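Local coordinates for protein superoxide dismutase [Mn/Fe] (PDB 3AK2) that catalyses the dismutation of superoxide to oxygen and hydrogen peroxide, probably with either manganese or iron at its metal site, at residues K49-K52 and H53-E57; M1-F4 and K5-E8. One frame throughout, in Å; residues are numbered along the deposited sequence.

Contact 1 of 2, residues K49-K52 and H53-E57; sequences KIEK and HLKGE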
ATOM      1  N   LYS A  49      23.364  -4.473   3.222  1.00 11.49           N
ATOM      2  CA  LYS A  49      23.380  -3.013   3.178  1.00 11.56           C
ATOM      3  C   LYS A  49      23.334  -2.395   4.572  1.00 11.58           C
ATOM      4  O   LYS A  49      24.065  -1.442   4.859  1.00 11.39           O
ATOM      5  CB  LYS A  49      22.241  -2.485   2.312  1.00 11.34           C
ATOM      6  CG  LYS A  49      22.442  -2.781   0.839  1.00 12.95           C
ATOM      7  CD  LYS A  49      21.205  -2.496   0.017  1.00 15.43           C
ATOM      8  CE  LYS A  49      21.353  -3.096  -1.372  1.00 16.93           C
ATOM      9  NZ  LYS A  49      20.131  -2.902  -2.193  1.00 17.96           N
ATOM     10  N   ILE A  50      22.485  -2.937   5.440  1.00 11.49           N
ATOM     11  CA  ILE A  50      22.414  -2.466   6.817  1.00 12.21           C
ATOM     12  C   ILE A  50      23.762  -2.673   7.512  1.00 12.37           C
ATOM     13  O   ILE A  50      24.264  -1.765   8.179  1.00 11.43           O
ATOM     14  CB  ILE A  50      21.242  -3.124   7.586  1.00 12.42           C
ATOM     15  CG1 ILE A  50      19.911  -2.677   6.971  1.00 13.85           C
ATOM     16  CG2 ILE A  50      21.292  -2.761   9.073  1.00 13.71           C
ATOM     17  CD1 ILE A  50      18.688  -3.441   7.434  1.00 16.59           C
ATOM     18  N   GLU A  51      24.361  -3.845   7.317  1.00 12.53           N
ATOM     19  CA  GLU A  51      25.678  -4.148   7.882  1.00 13.84           C
ATOM     20  C   GLU A  51      26.753  -3.152   7.426  1.00 13.78           C
ATOM     21  O   GLU A  51      27.483  -2.596   8.252  1.00 14.19           O
ATOM     22  CB  GLU A  51      26.086  -5.583   7.537  1.00 14.34           C
ATOM     23  CG  GLU A  51      27.421  -6.014   8.120  1.00 17.07           C
ATOM     24  CD  GLU A  51      27.761  -7.460   7.813  1.00 19.84           C
ATOM     25  OE1 GLU A  51      28.338  -8.123   8.695  1.00 22.44           O
ATOM     26  OE2 GLU A  51      27.452  -7.939   6.697  1.00 22.60           O
ATOM     27  N   LYS A  52      26.843  -2.926   6.119  1.00 13.82           N
ATOM     28  CA  LYS A  52      27.821  -1.984   5.572  1.00 14.12           C
ATOM     29  C   LYS A  52      27.596  -0.558   6.081  1.00 14.29           C
ATOM     30  O   LYS A  52      28.556   0.175   6.348  1.00 14.41           O
ATOM     31  CB  LYS A  52      27.800  -2.023   4.045  1.00 14.28           C
ATOM     32  CG  LYS A  52      28.422  -3.272   3.441  1.00 15.76           C
ATOM     33  CD  LYS A  52      28.295  -3.255   1.930  1.00 18.61           C
ATOM     34  CE  LYS A  52      28.790  -4.552   1.318  1.00 19.97           C
ATOM     35  NZ  LYS A  52      28.480  -4.617  -0.138  1.00 21.56           N
ATOM     36  N   HIS A  53      26.332  -0.167   6.216  1.00 14.54           N
ATOM     37  CA  HIS A  53      25.975   1.117   6.813  1.00 15.44           C
ATOM     38  C   HIS A  53      26.495   1.227   8.246  1.00 15.72           C
ATOM     39  O   HIS A  53      27.125   2.223   8.610  1.00 15.75           O
ATOM     40  CB  HIS A  53      24.457   1.327   6.788  1.00 15.78           C
ATOM     41  CG  HIS A  53      23.972   2.351   7.770  1.00 17.40           C
ATOM     42  ND1 HIS A  53      24.001   3.704   7.511  1.00 20.07           N
ATOM     43  CD2 HIS A  53      23.451   2.216   9.014  1.00 19.26           C
ATOM     44  CE1 HIS A  53      23.517   4.360   8.552  1.00 20.09           C
ATOM     45  NE2 HIS A  53      23.178   3.481   9.478  1.00 20.45           N
ATOM     46  N   LEU A  54      26.230   0.198   9.048  1.00 16.09           N
ATOM     47  CA  LEU A  54      26.626   0.184  10.454  1.00 16.92           C
ATOM     48  C   LEU A  54      28.145   0.174  10.622  1.00 17.25           C
ATOM     49  O   LEU A  54      28.662   0.670  11.622  1.00 17.61           O
ATOM     50  CB  LEU A  54      25.994  -1.007  11.185  1.00 17.00           C
ATOM     51  CG  LEU A  54      24.481  -0.974  11.433  1.00 17.36           C
ATOM     52  CD1 LEU A  54      23.963  -2.361  11.789  1.00 17.82           C
ATOM     53  CD2 LEU A  54      24.099   0.041  12.510  1.00 18.51           C
ATOM     54  N   LYS A  55      28.850  -0.374   9.633  1.00 17.51           N
ATOM     55  CA  LYS A  55      30.315  -0.403   9.646  1.00 18.13           C
ATOM     56  C   LYS A  55      30.943   0.882   9.093  1.00 18.20           C
ATOM     57  O   LYS A  55      32.171   1.012   9.058  1.00 18.68           O
ATOM     58  CB  LYS A  55      30.838  -1.630   8.890  1.00 18.18           C
ATOM     59  CG  LYS A  55      30.499  -2.959   9.559  1.00 19.28           C
ATOM     60  CD  LYS A  55      31.165  -4.144   8.877  1.00 21.63           C
ATOM     61  CE  LYS A  55      30.590  -4.404   7.493  1.00 23.34           C
ATOM     62  NZ  LYS A  55      30.942  -5.763   6.996  1.00 24.89           N
ATOM     63  N   GLY A  56      30.100   1.829   8.680  1.00 17.99           N
ATOM     64  CA  GLY A  56      30.556   3.115   8.144  1.00 18.02           C
ATOM     65  C   GLY A  56      31.192   3.002   6.772  1.00 17.90           C
ATOM     66  O   GLY A  56      32.102   3.767   6.437  1.00 18.37           O
ATOM     67  N   GLU A  57      30.698   2.060   5.970  1.00 17.39           N
ATOM     68  CA  GLU A  57      31.279   1.752   4.665  1.00 16.92           C
ATOM     69  C   GLU A  57      30.493   2.314   3.480  1.00 16.31           C
ATOM     70  O   GLU A  57      31.067   2.571   2.423  1.00 16.07           O
ATOM     71  CB  GLU A  57      31.453   0.241   4.502  1.00 17.39           C
ATOM     72  CG  GLU A  57      32.464  -0.371   5.468  1.00 18.70           C
ATOM     73  CD  GLU A  57      32.547  -1.886   5.374  1.00 20.74           C
ATOM     74  OE1 GLU A  57      31.779  -2.491   4.592  1.00 21.76           O
ATOM     75  OE2 GLU A  57      33.386  -2.473   6.090  1.00 22.77           O
TER

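Contact 2 of 2, residues M1-F4 and K5-E8; sequences MVSF and KRYE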
ATOM      1  N   MET A   1      30.300  -6.557  17.388  1.00 24.22           N
ATOM      2  CA  MET A   1      29.350  -6.784  16.261  1.00 24.06           C
ATOM      3  C   MET A   1      29.612  -8.129  15.593  1.00 23.52           C
ATOM      4  O   MET A   1      30.764  -8.510  15.370  1.00 23.67           O
ATOM      5  CB  MET A   1      29.455  -5.656  15.230  1.00 24.47           C
ATOM      6  CG  MET A   1      28.131  -5.306  14.560  1.00 25.94           C
ATOM      7  SD  MET A   1      28.183  -3.939  13.367  1.00 29.66           S
ATOM      8  CE  MET A   1      29.416  -2.835  14.063  1.00 29.21           C
ATOM      9  N   VAL A   2      28.531  -8.843  15.286  1.00 22.56           N
ATOM     10  CA  VAL A   2      28.599 -10.130  14.591  1.00 21.73           C
ATOM     11  C   VAL A   2      27.779 -10.032  13.306  1.00 21.05           C
ATOM     12  O   VAL A   2      26.667  -9.502  13.317  1.00 21.02           O
ATOM     13  CB  VAL A   2      28.053 -11.290  15.469  1.00 21.80           C
ATOM     14  CG1 VAL A   2      28.219 -12.635  14.763  1.00 21.77           C
ATOM     15  CG2 VAL A   2      28.743 -11.320  16.828  1.00 22.01           C
ATOM     16  N   SER A   3      28.335 -10.533  12.204  1.00 20.18           N
ATOM     17  CA  SER A   3      27.635 -10.530  10.921  1.00 19.37           C
ATOM     18  C   SER A   3      26.338 -11.326  11.014  1.00 18.75           C
ATOM     19  O   SER A   3      26.300 -12.396  11.628  1.00 18.67           O
ATOM     20  CB  SER A   3      28.523 -11.098   9.813  1.00 19.47           C
ATOM     21  OG  SER A   3      27.985 -10.780   8.539  1.00 19.60           O
ATOM     22  N   PHE A   4      25.283 -10.792  10.402  1.00 18.03           N
ATOM     23  CA  PHE A   4      23.955 -11.402  10.455  1.00 17.48           C
ATOM     24  C   PHE A   4      23.948 -12.844   9.972  1.00 17.10           C
ATOM     25  O   PHE A   4      24.717 -13.218   9.077  1.00 16.94           O
ATOM     26  CB  PHE A   4      22.933 -10.564   9.669  1.00 17.44           C
ATOM     27  CG  PHE A   4      23.092 -10.628   8.169  1.00 17.52           C
ATOM     28  CD1 PHE A   4      24.007  -9.807   7.511  1.00 17.44           C
ATOM     29  CD2 PHE A   4      22.300 -11.488   7.410  1.00 16.87           C
ATOM     30  CE1 PHE A   4      24.144  -9.854   6.124  1.00 17.80           C
ATOM     31  CE2 PHE A   4      22.426 -11.544   6.023  1.00 17.20           C
ATOM     32  CZ  PHE A   4      23.350 -10.725   5.379  1.00 17.69           C
ATOM     33  N   LYS A   5      23.082 -13.651  10.581  1.00 16.69           N
ATOM     34  CA  LYS A   5      22.838 -14.999  10.098  1.00 16.53           C
ATOM     35  C   LYS A   5      22.018 -14.896   8.820  1.00 15.98           C
ATOM     36  O   LYS A   5      20.950 -14.278   8.800  1.00 16.04           O
ATOM     37  CB  LYS A   5      22.116 -15.852  11.148  1.00 16.74           C
ATOM     38  CG  LYS A   5      21.850 -17.286  10.697  1.00 18.29           C
ATOM     39  CD  LYS A   5      21.326 -18.154  11.832  1.00 20.17           C
ATOM     40  CE  LYS A   5      20.925 -19.539  11.338  1.00 21.70           C
ATOM     41  NZ  LYS A   5      22.086 -20.354  10.875  1.00 23.43           N
ATOM     42  N   ARG A   6      22.546 -15.491   7.757  1.00 15.51           N
ATOM     43  CA  ARG A   6      21.916 -15.447   6.445  1.00 15.23           C
ATOM     44  C   ARG A   6      20.688 -16.331   6.400  1.00 14.38           C
ATOM     45  O   ARG A   6      20.660 -17.408   7.004  1.00 14.70           O
ATOM     46  CB  ARG A   6      22.896 -15.914   5.365  1.00 15.59           C
ATOM     47  CG  ARG A   6      23.704 -14.810   4.707  1.00 17.21           C
ATOM     48  CD  ARG A   6      24.709 -14.198   5.663  1.00 18.85           C
ATOM     49  NE  ARG A   6      25.557 -13.216   4.994  1.00 19.55           N
ATOM     50  CZ  ARG A   6      26.380 -12.384   5.624  1.00 20.46           C
ATOM     51  NH1 ARG A   6      26.462 -12.398   6.950  1.00 19.64           N
ATOM     52  NH2 ARG A   6      27.110 -11.524   4.927  1.00 21.25           N
ATOM     53  N   TYR A   7      19.675 -15.866   5.676  1.00 13.25           N
ATOM     54  CA  TYR A   7      18.538 -16.708   5.323  1.00 12.47           C
ATOM     55  C   TYR A   7      18.983 -17.704   4.267  1.00 12.40           C
ATOM     56  O   TYR A   7      19.903 -17.436   3.492  1.00 12.23           O
ATOM     57  CB  TYR A   7      17.365 -15.849   4.834  1.00 12.16           C
ATOM     58  CG  TYR A   7      16.963 -14.844   5.881  1.00 11.26           C
ATOM     59  CD1 TYR A   7      17.265 -13.494   5.731  1.00 11.29           C
ATOM     60  CD2 TYR A   7      16.334 -15.254   7.056  1.00 10.97           C
ATOM     61  CE1 TYR A   7      16.923 -12.574   6.713  1.00 11.87           C
ATOM     62  CE2 TYR A   7      16.002 -14.344   8.043  1.00 10.62           C
ATOM     63  CZ  TYR A   7      16.299 -13.008   7.867  1.00 11.43           C
ATOM     64  OH  TYR A   7      15.972 -12.095   8.840  1.00 12.35           O
ATOM     65  N   GLU A   8      18.343 -18.866   4.264  1.00 12.55           N
ATOM     66  CA  GLU A   8      18.660 -19.931   3.316  1.00 13.53           C
ATOM     67  C   GLU A   8      17.383 -20.468   2.706  1.00 12.85           C
ATOM     68  O   GLU A   8      16.343 -20.524   3.370  1.00 12.75           O
ATOM     69  CB  GLU A   8      19.385 -21.090   4.005  1.00 14.22           C
ATOM     70  CG  GLU A   8      20.608 -20.720   4.818  1.00 17.15           C
ATOM     71  CD  GLU A   8      21.015 -21.842   5.749  1.00 20.56           C
ATOM     72  OE1 GLU A   8      20.810 -21.706   6.974  1.00 23.14           O
ATOM     73  OE2 GLU A   8      21.515 -22.871   5.249  1.00 23.06           O
TER
HETATM   74  O   HOH W   1      29.147  -9.939   6.002  1.00 32.75           O

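Contact 1 of 2, residues K49-K52 and H53-E57
A Schellman motif ends helix 25-54, the first long helix of the alpha-hairpin domain, and residues 49-57 span its C-terminal end and the exit from it. Lys-52 O meets Glu-57 N across this end at 2.9 Å in a nearly straight bond. Inside that loop Gly-56 N bonds to His-53 O. Gly-56 has positive phi (71°), which turns the chain out of the helix. Lys-52 O also takes a weak bond from Lys-55 N. Ordinary helical bonds lead up to the cap: His-53 N to Lys-49 O, Leu-54 N to Ile-50 O, and Lys-55 N to Glu-51 O, the last more bent.

Ile-50 and Leu-54, one turn apart, lie alongside each other and point the same way, with Ile-50 CG2 3.8 Å from Leu-54 CD1. Both also pack on the second subunit, Ile-50 on its Leu-117 and Leu-54 on its Gln-107. Lys-113 NZ of that subunit bonds to Leu-54 O, near the helix end. The extended chain of Glu-51 carries its carboxylate off the helix to Ser-3 OG of the same chain, a hydrogen-bond partner of OE1. The ion pair with Lys-55 is long, 3.9 Å from Glu-51 OE1 to Lys-55 NZ. The lysine bends at chi3 (-69°), which brings its end back over the glutamate stem, where Lys-55 CE lies 3.6 Å from Glu-51 CG. Past the cap, Glu-57 crosses Lys-52 at about a right angle. Glu-57 OE1 meets the lysine's stem, 3.6 Å from Lys-52 CG, while Lys-52 NZ stays 6.1 Å from that oxygen.

Contact 2 of 2, residues M1-F4 and K5-E8
Arg-6 lays its guanidinium flat on one face of the Phe-4 ring in the extended N-terminal segment. The two planes are 9° apart and their centres 3.8 Å apart. This is a cation-pi stack, offset so that NH1 lies toward the ring's rim. Arg-6 CZ comes within 3.4 Å of Phe-4 CE1, while NE sits near Phe-4 CZ. The arginine bends at chi2 (69°), which folds its chain back along the preceding residues.

Polar bonds fix the rotation of the guanidinium. Arg-6 NH1 gives a nearly straight bond to Ser-3 OG at 2.7 Å, in the guanidinium plane. The same nitrogen bonds to Phe-4 O at 2.9 Å; this oxygen is tilted 17° out of the guanidinium plane. A water accepts from Arg-6 NH2 and donates to Ser-3 OG. Ser-3 OG also hydrogen-bonds to Glu-51 of helix 25-54. Phe-4 packs on Asn-44 and Leu-47 of that helix, and on Glu-141 of the second subunit. A serine in place of Phe-4 would probably cost the guanidinium its stacking surface and open a gap beside Leu-47.

Lys-5 O lies at the ring's edge, 3.4 Å from Phe-4 CD2, and is buried without a polar partner. The chemistry thus joins two kinds of hold on one cation: an aromatic face against it and oxygen acceptors for its N-H groups, consistent with a well-fixed arginine at the protein surface.

The chain starts with contact 2, a side chain folded back along the extended N-terminal segment before helix 25-54. Contact 1 comes later, where that helix ends and its chain turns away. The two are in series and both are local. Contact 1 closes the turn at the helix end; contact 2 joins near neighbours without closing a backbone loop. They neither nest nor cross. In space they touch, and the centres of contacts 1 and 2 are about 13 Å apart. The Glu-51 to Ser-3 bond joins them, and Glu-51 OE2 packs near Phe-4 and Arg-6. Met-1 SD lies by Leu-54 CB. Together they tie the N terminus to the end of helix 25-54, and both also touch the second subunit.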